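Local coordinates for Two-component response regulator, LuxR family (Aurantimonas sp., PDB 3CZ5), which is probably a DNA-binding transcription regulator of the two-component type, seen here as its receiver domain without the LuxR-type DNA-binding part, at residues Glu19-Leu24 and Ala113-Ala118. Numbering follows the deposited sequence.
Sequences EGYRRL and AELVQA
Two first torsions bring Tyr21 and Leu115 together. In Leu115, CG stands opposite the backbone N (chi1 180°), which extends the branch toward helix 15-25; in Tyr21, chi1 of -73° swings the ring to the N side of its own backbone, where CD1 meets the leucine methyl. The two side chains meet at an oblique angle, with Leu115 CD2 4.1 Å from Tyr21 CD1, an apolar contact of one leucine methyl with the ring. A second touch falls beside it: Val116 CG2 lies 4.3 Å from the backbone O of Leu24, an apolar methyl approaching a carbonyl oxygen. Leu24 itself points its CB toward the other helix and loses surface to it, although its side chain comes no nearer than 5.0 Å. No hydrogen bond or salt bridge spans the segments, and the nearest CA pair across them, Leu24 and Val116, is 8.0 Å apart. With 154 Å² buried in total, the evidence is for a modest, purely van der Waals contact, in which Leu115 is the buried member. Lys108, in the loop after strand 104-107, also touches Tyr21, while Arg28, between helix 15-25 and strand 31-37, touches Val116. In the CheY-like fold of this receiver domain, the first and last helices, here 15-25 and 114-122, pack side by side on one face of the parallel sheet, with the other three helices on the opposite face. Strand 82-86 supplies the floor beneath both: Leu115 rests on Leu83 and Phe85, and the Phe85 ring meets that of Tyr21 edge-to-face.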
# COMPACT_ATOMS: atom_id res chain seq x y z
N GLU A 19 11.76 -4.93 -6.91
CA GLU A 19 12.79 -3.99 -7.36
C GLU A 19 12.33 -3.05 -8.52
O GLU A 19 12.69 -1.86 -8.54
CB GLU A 19 14.08 -4.70 -7.74
CG GLU A 19 15.28 -3.98 -7.21
CD GLU A 19 15.25 -3.93 -5.68
OE1 GLU A 19 14.73 -4.94 -5.07
OE2 GLU A 19 15.74 -2.89 -5.08
N GLY A 20 11.56 -3.59 -9.48
CA GLY A 20 11.03 -2.81 -10.52
C GLY A 20 10.20 -1.68 -9.93
O GLY A 20 10.25 -0.54 -10.39
N TYR A 21 9.41 -1.98 -8.92
CA TYR A 21 8.61 -0.93 -8.35
C TYR A 21 9.43 0.01 -7.53
O TYR A 21 9.13 1.21 -7.47
CB TYR A 21 7.50 -1.48 -7.50
CG TYR A 21 6.41 -2.11 -8.30
CD1 TYR A 21 5.87 -1.42 -9.31
CD2 TYR A 21 5.92 -3.37 -8.00
CE1 TYR A 21 4.88 -1.92 -10.05
CE2 TYR A 21 4.89 -3.91 -8.74
CZ TYR A 21 4.38 -3.15 -9.79
OH TYR A 21 3.37 -3.58 -10.65
N ARG A 22 10.48 -0.48 -6.87
CA ARG A 22 11.33 0.51 -6.23
C ARG A 22 11.83 1.56 -7.23
O ARG A 22 11.78 2.78 -7.01
CB ARG A 22 12.53 -0.15 -5.60
CG ARG A 22 13.62 0.86 -5.29
CD ARG A 22 14.73 0.09 -4.61
NE ARG A 22 15.70 -0.48 -5.58
CZ ARG A 22 16.32 0.27 -6.49
NH1 ARG A 22 16.09 1.56 -6.53
NH2 ARG A 22 17.18 -0.27 -7.32
N ARG A 23 12.31 1.08 -8.35
CA ARG A 23 12.90 2.00 -9.31
C ARG A 23 11.83 2.91 -9.88
O ARG A 23 12.11 4.03 -10.26
CB ARG A 23 13.70 1.26 -10.37
CG ARG A 23 14.75 0.36 -9.70
CD ARG A 23 15.43 -0.64 -10.67
NE ARG A 23 16.22 0.04 -11.70
CZ ARG A 23 16.48 -0.48 -12.90
NH1 ARG A 23 16.02 -1.71 -13.21
NH2 ARG A 23 17.21 0.20 -13.79
N LEU A 24 10.60 2.45 -9.90
CA LEU A 24 9.54 3.33 -10.37
C LEU A 24 9.29 4.39 -9.34
O LEU A 24 9.26 5.55 -9.65
CB LEU A 24 8.22 2.58 -10.59
CG LEU A 24 7.22 3.30 -11.48
CD1 LEU A 24 7.86 3.67 -12.77
CD2 LEU A 24 6.08 2.40 -11.74
N ALA A 113 1.50 4.88 -13.41
CA ALA A 113 1.53 6.20 -12.72
C ALA A 113 0.81 6.14 -11.38
O ALA A 113 1.22 6.76 -10.40
CB ALA A 113 0.91 7.26 -13.55
N GLU A 114 -0.26 5.35 -11.34
CA GLU A 114 -1.12 5.22 -10.18
C GLU A 114 -0.39 5.14 -8.83
O GLU A 114 -0.71 5.84 -7.80
CB GLU A 114 -1.97 3.99 -10.36
CG GLU A 114 -3.09 4.29 -11.27
CD GLU A 114 -3.99 5.38 -10.71
OE1 GLU A 114 -3.88 5.71 -9.45
OE2 GLU A 114 -4.81 5.87 -11.53
N LEU A 115 0.60 4.25 -8.85
CA LEU A 115 1.36 3.98 -7.71
C LEU A 115 1.88 5.31 -7.14
O LEU A 115 1.57 5.67 -5.99
CB LEU A 115 2.47 3.03 -8.13
CG LEU A 115 3.29 2.74 -6.91
CD1 LEU A 115 2.33 2.45 -5.72
CD2 LEU A 115 4.23 1.62 -7.13
N VAL A 116 2.64 6.07 -7.92
CA VAL A 116 3.25 7.22 -7.31
C VAL A 116 2.21 8.23 -6.92
O VAL A 116 2.15 8.66 -5.79
CB VAL A 116 4.27 7.83 -8.16
CG1 VAL A 116 4.41 9.30 -7.77
CG2 VAL A 116 5.56 7.08 -7.99
N GLN A 117 1.33 8.59 -7.83
CA GLN A 117 0.16 9.40 -7.44
C GLN A 117 -0.48 9.01 -6.09
O GLN A 117 -0.60 9.86 -5.18
CB GLN A 117 -0.94 9.30 -8.50
CG GLN A 117 -0.52 9.59 -9.86
CD GLN A 117 -0.65 11.03 -10.06
OE1 GLN A 117 -1.48 11.67 -9.39
NE2 GLN A 117 0.17 11.59 -10.96
N ALA A 118 -0.94 7.77 -5.98
CA ALA A 118 -1.45 7.28 -4.70
C ALA A 118 -0.49 7.62 -3.55
O ALA A 118 -0.82 8.37 -2.64
CB ALA A 118 -1.63 5.80 -4.76